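Local coordinates for protein GH18 chiitnase (Pseudoalteromonas aurantia, PDB 6K7Z) that probably hydrolyses chitin as an endo-acting chitinase of glycoside hydrolase family 18, cutting within the polysaccharide chain, at residues Asn40-Gly45 with Ala49-Phe54; Asp92-Ala97 with Arg142-Ser147; Ser203-Tyr208 with Lys246-Gln251. All coordinates share one frame; numbering follows the deposited sequence.

Interaction 1: residues Asn40-Gly45 with Ala49-Phe54; sequences NLVLSG and ATESSF
Leu43 and Glu51 tie strand 41-43 to the loop that follows it, on the outside of the TIM barrel typical of GH18 enzymes, beside strand 25-33. Strand 41-43 itself pairs antiparallel with that barrel strand, in part through a backbone hydrogen bond of Val42 with Ser32.

One backbone hydrogen bond links the segments. Leu43 N donates to Glu51 O over 2.8 Å with a nearly straight N-H...O angle of 167°, the donor tilted 23° from the carbonyl plane. The same oxygen receives a CA-H...O contact from Val42 CA at 3.4 Å, so two neighbouring residues of the strand address a single acceptor.

The side-chain contacts are of two kinds. Val42 and Glu51 run alongside each other, pointing the same way, and the extended glutamate brings its carboxylate into van der Waals contact with a methyl, Val42 CG1 lying 3.6 Å from Glu51 OE1. Leu43 and Phe54 form an apolar pair, crossing at about a right angle. With CG anti to its carbonyl carbon (chi1 -68°), the leucine brings CD1 to the ring obliquely, Leu43 CD1 being 3.9 Å from Phe54 CD1; Leu43 CD2 is 3.9 Å from Phe54 CE1. Ile59 and Ile62 of helix 56-67 also touch the Phe54 side chain.

The loop is shaped by a type I turn from Thr50 to Ser53, a classic bulge and an ST turn, in which Ser52 N donates to Thr50 OG1 at 3.1 Å; the same Thr50 OG1 shares a hydrogen bond of 2.9 Å with Ser53 OG.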
loop_
_atom_site.group_PDB
_atom_site.type_symbol
_atom_site.label_atom_id
_atom_site.label_comp_id
_atom_site.label_asym_id
_atom_site.label_seq_id
_atom_site.Cartn_x
_atom_site.Cartn_y
_atom_site.Cartn_z
ATOM N N ASN A 40 0.720 -20.661 -4.845
ATOM C CA ASN A 40 -0.570 -20.784 -4.174
ATOM C C ASN A 40 -0.700 -19.622 -3.195
ATOM O O ASN A 40 0.060 -19.535 -2.224
ATOM C CB ASN A 40 -0.688 -22.120 -3.443
ATOM C CG ASN A 40 -0.704 -23.304 -4.388
ATOM O OD1 ASN A 40 -0.963 -23.156 -5.584
ATOM N ND2 ASN A 40 -0.424 -24.491 -3.853
ATOM N N LEU A 41 -1.658 -18.737 -3.444
ATOM C CA LEU A 41 -1.827 -17.526 -2.646
ATOM C C LEU A 41 -2.885 -17.757 -1.570
ATOM O O LEU A 41 -3.968 -18.277 -1.863
ATOM C CB LEU A 41 -2.218 -16.347 -3.540
ATOM C CG LEU A 41 -1.290 -16.132 -4.742
ATOM C CD1 LEU A 41 -1.630 -14.845 -5.494
ATOM C CD2 LEU A 41 0.164 -16.141 -4.308
ATOM N N VAL A 42 -2.576 -17.369 -0.329
ATOM C CA VAL A 42 -3.483 -17.602 0.792
ATOM C C VAL A 42 -3.780 -16.286 1.495
ATOM O O VAL A 42 -2.934 -15.387 1.567
ATOM C CB VAL A 42 -2.921 -18.627 1.805
ATOM C CG1 VAL A 42 -2.756 -20.003 1.151
ATOM C CG2 VAL A 42 -1.605 -18.134 2.381
ATOM N N LEU A 43 -4.996 -16.191 2.031
ATOM C CA LEU A 43 -5.452 -15.032 2.780
ATOM C C LEU A 43 -5.068 -15.144 4.247
ATOM O O LEU A 43 -5.001 -16.237 4.815
ATOM C CB LEU A 43 -6.970 -14.881 2.671
ATOM C CG LEU A 43 -7.521 -14.500 1.302
ATOM C CD1 LEU A 43 -9.033 -14.770 1.251
ATOM C CD2 LEU A 43 -7.223 -13.032 1.013
ATOM N N SER A 44 -4.812 -13.989 4.857
ATOM C CA SER A 44 -4.568 -13.870 6.283
ATOM C C SER A 44 -5.245 -12.599 6.774
ATOM O O SER A 44 -5.551 -11.697 5.992
ATOM C CB SER A 44 -3.072 -13.832 6.610
ATOM O OG SER A 44 -2.437 -12.753 5.948
ATOM N N GLY A 45 -5.503 -12.548 8.074
ATOM C CA GLY A 45 -6.165 -11.402 8.669
ATOM C C GLY A 45 -7.650 -11.638 8.873
ATOM O O GLY A 45 -8.202 -12.697 8.567
ATOM N N ALA A 49 -12.192 -16.145 6.086
ATOM C CA ALA A 49 -12.908 -17.274 6.686
ATOM C C ALA A 49 -12.077 -18.546 6.603
ATOM O O ALA A 49 -12.083 -19.367 7.529
ATOM C CB ALA A 49 -14.251 -17.473 5.993
ATOM N N THR A 50 -11.384 -18.723 5.479
ATOM C CA THR A 50 -10.357 -19.733 5.295
ATOM C C THR A 50 -9.223 -19.105 4.505
ATOM O O THR A 50 -9.280 -17.933 4.129
ATOM C CB THR A 50 -10.870 -20.935 4.515
ATOM O OG1 THR A 50 -11.153 -20.500 3.180
ATOM C CG2 THR A 50 -12.133 -21.503 5.152
ATOM N N GLU A 51 -8.217 -19.914 4.184
ATOM C CA GLU A 51 -7.111 -19.421 3.366
ATOM C C GLU A 51 -7.552 -18.980 1.976
ATOM O O GLU A 51 -6.820 -18.244 1.310
ATOM C CB GLU A 51 -6.040 -20.502 3.233
ATOM C CG GLU A 51 -5.107 -20.608 4.412
ATOM C CD GLU A 51 -3.983 -21.585 4.138
ATOM O OE1 GLU A 51 -4.189 -22.492 3.303
ATOM O OE2 GLU A 51 -2.896 -21.423 4.728
ATOM N N SER A 52 -8.717 -19.414 1.507
ATOM C CA SER A 52 -9.123 -19.105 0.144
ATOM C C SER A 52 -10.412 -18.298 0.060
ATOM O O SER A 52 -10.909 -18.075 -1.050
ATOM C CB SER A 52 -9.255 -20.397 -0.669
ATOM O OG SER A 52 -10.120 -21.312 -0.028
ATOM N N SER A 53 -10.969 -17.834 1.182
ATOM C CA SER A 53 -12.278 -17.197 1.102
ATOM C C SER A 53 -12.430 -16.098 2.138
ATOM O O SER A 53 -11.927 -16.212 3.261
ATOM C CB SER A 53 -13.410 -18.217 1.285
ATOM O OG SER A 53 -13.399 -18.745 2.600
ATOM N N PHE A 54 -13.149 -15.047 1.745
ATOM C CA PHE A 54 -13.555 -13.971 2.641
ATOM C C PHE A 54 -14.699 -14.417 3.544
ATOM O O PHE A 54 -15.547 -15.227 3.154
ATOM C CB PHE A 54 -14.035 -12.758 1.841
ATOM C CG PHE A 54 -12.937 -11.971 1.172
ATOM C CD1 PHE A 54 -11.656 -11.925 1.694
ATOM C CD2 PHE A 54 -13.216 -11.235 0.033
ATOM C CE1 PHE A 54 -10.673 -11.177 1.070
ATOM C CE2 PHE A 54 -12.245 -10.470 -0.578
ATOM C CZ PHE A 54 -10.968 -10.448 -0.065
#

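Interaction 2: residues Asp92-Ala97 with Arg142-Ser147; sequences DTAKLA and RKRLPS
Arg144, the last residue of helix 130-144, lays its side chain across the first turns of helix 93-106, where two alanines, Ala94 and Ala97, receive it. Ala97 CB and Ala94 O lie over one face of the guanidinium. The methyl carbon Ala97 CB is 3.9 Å from Arg144 NH1, and Ala94 O sits 3.7 Å from Arg144 NH2, above the guanidinium plane and away from its centre. The aliphatic part joins in nearer the backbone, with Arg144 CD 3.9 Å from Ala97 O. An extended chain from CG to NE carries the charged group this far, a chi1 of -59° having set CG anti to the carbonyl carbon at its root.

The polar end is held from its own helix, since Arg144 NH1 forms a salt bridge with Glu140 OE1. Lys143 NZ also pairs with that carboxylate oxygen, and Ala97 touches the Glu140 side chain. Farther out, each backbone has its own fixing. Asp92 is the N-cap of helix 93-106: Lys95 N donates to Asp92 OD1 at 3.1 Å, meeting the oxygen from above the carboxylate plane. At the other helix end, Arg142 NH1 donates to Leu145 O over 2.8 Å and also to Tyr150 O, while Arg142 NH2 makes a salt bridge with Asp182. These bonds hold the chain as it leaves the helix just beyond Arg144.

Without a hydrogen bond between the two segments, the contact relies on close van der Waals approach. The guanidinium, with Ala94 O over one face, would probably feel a modest attraction to that carbonyl, but its main electrostatic mate is likely to be Glu140.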
loop_
_atom_site.group_PDB
_atom_site.type_symbol
_atom_site.label_atom_id
_atom_site.label_comp_id
_atom_site.label_asym_id
_atom_site.label_seq_id
_atom_site.Cartn_x
_atom_site.Cartn_y
_atom_site.Cartn_z
ATOM N N ASP A 92 8.199 -16.490 -12.796
ATOM C CA ASP A 92 6.982 -16.561 -13.602
ATOM C C ASP A 92 5.974 -15.503 -13.154
ATOM O O ASP A 92 4.941 -15.825 -12.552
ATOM C CB ASP A 92 6.382 -17.970 -13.538
ATOM C CG ASP A 92 5.355 -18.229 -14.632
ATOM O OD1 ASP A 92 4.843 -17.262 -15.230
ATOM O OD2 ASP A 92 5.059 -19.413 -14.894
ATOM N N THR A 93 6.261 -14.232 -13.454
ATOM C CA THR A 93 5.366 -13.154 -13.039
ATOM C C THR A 93 4.025 -13.218 -13.752
ATOM O O THR A 93 3.025 -12.737 -13.216
ATOM C CB THR A 93 6.015 -11.788 -13.289
ATOM O OG1 THR A 93 6.263 -11.624 -14.696
ATOM C CG2 THR A 93 7.316 -11.687 -12.523
ATOM N N ALA A 94 3.974 -13.788 -14.960
ATOM C CA ALA A 94 2.698 -13.836 -15.661
ATOM C C ALA A 94 1.722 -14.746 -14.930
ATOM O O ALA A 94 0.528 -14.445 -14.842
ATOM C CB ALA A 94 2.901 -14.293 -17.105
ATOM N N LYS A 95 2.224 -15.852 -14.381
ATOM C CA LYS A 95 1.381 -16.759 -13.621
ATOM C C LYS A 95 0.892 -16.100 -12.342
ATOM O O LYS A 95 -0.288 -16.215 -11.989
ATOM C CB LYS A 95 2.151 -18.044 -13.310
ATOM C CG LYS A 95 1.337 -19.099 -12.594
ATOM C CD LYS A 95 2.072 -20.444 -12.550
ATOM C CE LYS A 95 1.144 -21.546 -12.034
ATOM N NZ LYS A 95 1.829 -22.855 -11.787
ATOM N N LEU A 96 1.790 -15.406 -11.638
ATOM C CA LEU A 96 1.395 -14.649 -10.457
ATOM C C LEU A 96 0.352 -13.597 -10.816
ATOM O O LEU A 96 -0.692 -13.484 -10.157
ATOM C CB LEU A 96 2.629 -14.003 -9.823
ATOM C CG LEU A 96 2.377 -13.091 -8.620
ATOM C CD1 LEU A 96 1.730 -13.872 -7.489
ATOM C CD2 LEU A 96 3.668 -12.435 -8.143
ATOM N N ALA A 97 0.605 -12.840 -11.890
ATOM C CA ALA A 97 -0.343 -11.810 -12.308
ATOM C C ALA A 97 -1.718 -12.399 -12.572
ATOM O O ALA A 97 -2.739 -11.820 -12.178
ATOM C CB ALA A 97 0.171 -11.092 -13.552
ATOM N N ARG A 142 -1.236 -4.977 -14.995
ATOM C CA ARG A 142 -1.933 -3.879 -15.658
ATOM C C ARG A 142 -2.561 -4.334 -16.964
ATOM O O ARG A 142 -3.634 -3.848 -17.342
ATOM C CB ARG A 142 -0.961 -2.719 -15.901
ATOM C CG ARG A 142 -1.575 -1.515 -16.603
ATOM C CD ARG A 142 -2.844 -1.066 -15.883
ATOM N NE ARG A 142 -2.544 -0.175 -14.776
ATOM C CZ ARG A 142 -3.394 0.105 -13.793
ATOM N NH1 ARG A 142 -4.595 -0.450 -13.768
ATOM N NH2 ARG A 142 -3.038 0.940 -12.832
ATOM N N LYS A 143 -1.900 -5.273 -17.646
ATOM C CA LYS A 143 -2.468 -5.920 -18.820
ATOM C C LYS A 143 -3.823 -6.542 -18.504
ATOM O O LYS A 143 -4.783 -6.388 -19.271
ATOM C CB LYS A 143 -1.473 -6.968 -19.321
ATOM C CG LYS A 143 -1.906 -7.758 -20.537
ATOM C CD LYS A 143 -0.942 -8.924 -20.792
ATOM C CE LYS A 143 0.482 -8.441 -21.020
ATOM N NZ LYS A 143 1.443 -9.595 -21.085
ATOM N N ARG A 144 -3.930 -7.212 -17.353
ATOM C CA ARG A 144 -5.138 -7.933 -16.970
ATOM C C ARG A 144 -6.149 -7.073 -16.223
ATOM O O ARG A 144 -7.338 -7.414 -16.216
ATOM C CB ARG A 144 -4.757 -9.152 -16.121
ATOM C CG ARG A 144 -3.825 -10.104 -16.863
ATOM C CD ARG A 144 -3.085 -11.063 -15.950
ATOM N NE ARG A 144 -2.475 -12.160 -16.709
ATOM C CZ ARG A 144 -1.312 -12.080 -17.356
ATOM N NH1 ARG A 144 -0.608 -10.958 -17.350
ATOM N NH2 ARG A 144 -0.844 -13.130 -18.011
ATOM N N LEU A 145 -5.705 -5.969 -15.617
ATOM C CA LEU A 145 -6.541 -5.074 -14.817
ATOM C C LEU A 145 -6.360 -3.657 -15.347
ATOM O O LEU A 145 -5.642 -2.841 -14.750
ATOM C CB LEU A 145 -6.163 -5.142 -13.337
ATOM C CG LEU A 145 -6.238 -6.522 -12.698
ATOM C CD1 LEU A 145 -5.734 -6.458 -11.256
ATOM C CD2 LEU A 145 -7.669 -7.040 -12.747
ATOM N N PRO A 146 -7.006 -3.328 -16.460
ATOM C CA PRO A 146 -6.690 -2.074 -17.155
ATOM C C PRO A 146 -7.161 -0.840 -16.402
ATOM O O PRO A 146 -8.120 -0.878 -15.628
ATOM C CB PRO A 146 -7.441 -2.213 -18.487
ATOM C CG PRO A 146 -7.780 -3.656 -18.601
ATOM C CD PRO A 146 -7.971 -4.146 -17.211
ATOM N N SER A 147 -6.471 0.267 -16.648
ATOM C CA SER A 147 -6.944 1.578 -16.228
ATOM C C SER A 147 -8.074 2.001 -17.159
ATOM O O SER A 147 -8.088 1.611 -18.331
ATOM C CB SER A 147 -5.816 2.612 -16.263
ATOM O OG SER A 147 -4.810 2.321 -15.319
#

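Interaction 3: residues Ser203-Tyr208 with Lys246-Gln251; sequences SSYLNY and KPIQQQ
Tyr205 carries its CG anti to the backbone N (chi1 180°), which turns the ring toward the neighbouring helix, and Ile248 meets it with an extended CG1-CD1 arm (chi2 172°). The two side chains cross at about a right angle. Ile248 CD1 approaches the near side of the ring obliquely, 3.5 Å from Tyr205 CD2 and 3.7 Å from Tyr205 CG. The other branch of the isoleucine lies farther along the same ring side, Ile248 CG2 being 3.7 Å from Tyr205 CE2, so both branches follow the CD2-CE2 bond.

One residue on, Leu206 meets Gln251, again crossing at about a right angle. Leu206 CD1 is 3.6 Å from Gln251 NE2 and 3.8 Å from Gln251 CD, so a methyl rests on the amide group. This is van der Waals contact, and it lies nearer the solvent than the tyrosine-isoleucine pair, Gln251 being an exposed residue while Tyr205 and Ile248 are both buried.

The tyrosine hydroxyl adds polar contacts beyond the two segments. Tyr205 OH is hydrogen-bonded to Val219 O and to Gly255 N, which fixes the far end of the ring. With an alanine at Tyr205, Val219 O and Gly255 N would probably lose the hydroxyl they share, and a gap would open beside both branches of Ile248.

The contact joins helices 198-209 and 237-251, successive outer helices of the barrel. In the chain they flank strand 219-224, and helix 237-251 leads on into strand 256-260, which lies next to strand 219-224 in the parallel barrel sheet.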
loop_
_atom_site.group_PDB
_atom_site.type_symbol
_atom_site.label_atom_id
_atom_site.label_comp_id
_atom_site.label_asym_id
_atom_site.label_seq_id
_atom_site.Cartn_x
_atom_site.Cartn_y
_atom_site.Cartn_z
ATOM N N SER A 203 10.622 16.808 3.103
ATOM C CA SER A 203 11.583 16.967 2.013
ATOM C C SER A 203 11.609 15.724 1.136
ATOM O O SER A 203 11.612 15.824 -0.097
ATOM C CB SER A 203 12.975 17.277 2.563
ATOM O OG SER A 203 13.434 16.238 3.403
ATOM N N SER A 204 11.592 14.542 1.756
ATOM C CA SER A 204 11.575 13.308 0.980
ATOM C C SER A 204 10.302 13.186 0.157
ATOM O O SER A 204 10.360 12.832 -1.026
ATOM C CB SER A 204 11.748 12.098 1.899
ATOM O OG SER A 204 13.064 12.046 2.432
ATOM N N TYR A 205 9.138 13.471 0.760
ATOM C CA TYR A 205 7.890 13.453 -0.001
ATOM C C TYR A 205 7.997 14.310 -1.263
ATOM O O TYR A 205 7.632 13.874 -2.361
ATOM C CB TYR A 205 6.713 13.926 0.863
ATOM C CG TYR A 205 5.429 13.912 0.077
ATOM C CD1 TYR A 205 4.681 12.745 -0.038
ATOM C CD2 TYR A 205 4.994 15.040 -0.608
ATOM C CE1 TYR A 205 3.514 12.711 -0.780
ATOM C CE2 TYR A 205 3.837 15.012 -1.366
ATOM C CZ TYR A 205 3.104 13.842 -1.452
ATOM O OH TYR A 205 1.965 13.804 -2.205
ATOM N N LEU A 206 8.493 15.539 -1.125
ATOM C CA LEU A 206 8.592 16.410 -2.290
ATOM C C LEU A 206 9.520 15.814 -3.347
ATOM O O LEU A 206 9.203 15.826 -4.543
ATOM C CB LEU A 206 9.073 17.794 -1.859
ATOM C CG LEU A 206 8.121 18.552 -0.935
ATOM C CD1 LEU A 206 8.796 19.824 -0.383
ATOM C CD2 LEU A 206 6.836 18.890 -1.672
ATOM N N ASN A 207 10.663 15.275 -2.916
ATOM C CA ASN A 207 11.579 14.615 -3.847
ATOM C C ASN A 207 10.885 13.484 -4.588
ATOM O O ASN A 207 11.071 13.312 -5.806
ATOM C CB ASN A 207 12.795 14.073 -3.092
ATOM C CG ASN A 207 13.715 15.163 -2.606
ATOM O OD1 ASN A 207 13.631 16.300 -3.059
ATOM N ND2 ASN A 207 14.613 14.818 -1.688
ATOM N N TYR A 208 10.087 12.689 -3.869
ATOM C CA TYR A 208 9.448 11.540 -4.498
ATOM C C TYR A 208 8.435 11.978 -5.544
ATOM O O TYR A 208 8.254 11.294 -6.561
ATOM C CB TYR A 208 8.765 10.657 -3.449
ATOM C CG TYR A 208 9.662 10.156 -2.342
ATOM C CD1 TYR A 208 11.048 10.124 -2.483
ATOM C CD2 TYR A 208 9.120 9.709 -1.148
ATOM C CE1 TYR A 208 11.865 9.674 -1.450
ATOM C CE2 TYR A 208 9.924 9.245 -0.125
ATOM C CZ TYR A 208 11.288 9.230 -0.275
ATOM O OH TYR A 208 12.072 8.780 0.765
ATOM N N LYS A 246 0.362 20.398 6.294
ATOM C CA LYS A 246 0.369 21.811 5.926
ATOM C C LYS A 246 1.669 22.238 5.252
ATOM O O LYS A 246 1.590 22.938 4.230
ATOM C CB LYS A 246 0.029 22.673 7.146
ATOM C CG LYS A 246 -1.456 22.566 7.477
ATOM C CD LYS A 246 -1.922 23.555 8.532
ATOM C CE LYS A 246 -3.399 23.353 8.848
ATOM N NZ LYS A 246 -4.285 23.692 7.696
ATOM N N PRO A 247 2.859 21.847 5.714
ATOM C CA PRO A 247 4.070 22.230 4.965
ATOM C C PRO A 247 4.103 21.694 3.540
ATOM O O PRO A 247 4.615 22.379 2.645
ATOM C CB PRO A 247 5.205 21.656 5.826
ATOM C CG PRO A 247 4.627 21.609 7.212
ATOM C CD PRO A 247 3.197 21.201 6.997
ATOM N N ILE A 248 3.550 20.522 3.268
ATOM C CA ILE A 248 3.532 20.023 1.909
ATOM C C ILE A 248 2.522 20.839 1.079
ATOM O O ILE A 248 2.784 21.220 -0.031
ATOM C CB ILE A 248 3.184 18.524 1.886
ATOM C CG1 ILE A 248 4.330 17.695 2.380
ATOM C CG2 ILE A 248 2.817 18.059 0.505
ATOM C CD1 ILE A 248 3.999 16.241 2.573
ATOM N N GLN A 249 1.360 21.104 1.650
ATOM C CA GLN A 249 0.350 21.873 0.959
ATOM C C GLN A 249 0.821 23.299 0.606
ATOM O O GLN A 249 0.354 23.845 -0.343
ATOM C CB GLN A 249 -0.943 21.960 1.730
ATOM C CG GLN A 249 -1.703 20.662 1.859
ATOM C CD GLN A 249 -2.871 20.764 2.847
ATOM O OE1 GLN A 249 -2.824 21.497 3.761
ATOM N NE2 GLN A 249 -3.889 20.003 2.622
ATOM N N GLN A 250 1.733 23.845 1.406
ATOM C CA GLN A 250 2.281 25.181 1.186
ATOM C C GLN A 250 3.167 25.200 -0.030
ATOM O O GLN A 250 3.153 26.130 -0.771
ATOM C CB GLN A 250 2.991 25.807 2.426
ATOM C CG GLN A 250 3.986 24.929 3.177
ATOM C CD GLN A 250 4.686 25.619 4.352
ATOM O OE1 GLN A 250 4.045 26.318 5.103
ATOM N NE2 GLN A 250 5.978 25.434 4.495
ATOM N N GLN A 251 3.917 24.136 -0.238
ATOM C CA GLN A 251 4.823 24.045 -1.367
ATOM C C GLN A 251 4.395 23.345 -2.610
ATOM O O GLN A 251 4.968 23.574 -3.600
ATOM C CB GLN A 251 6.080 23.351 -0.964
ATOM C CG GLN A 251 6.869 24.038 0.057
ATOM C CD GLN A 251 8.296 23.603 -0.011
ATOM O OE1 GLN A 251 8.938 23.668 -1.070
ATOM N NE2 GLN A 251 8.790 23.108 1.110
#

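The three contacts follow one another along the chain, each closing before the next opens, and all lie in the outer layer of one barrel. Interactions 1 and 2 are neighbours: their centres are about 20 Å apart, and Leu41 CD1 touches Leu96 CD1 at 4.0 Å, which makes them one continuous patch of the outer wall. Interaction 3 stands apart, its centre about 38 Å from that of interaction 1 and about 32 Å from that of interaction 2. Interaction 1 includes a strand of the barrel sheet, whereas interactions 2 and 3 join helices packed round the same barrel, those of interaction 3 on the opposite side of the chain's centre from interaction 1.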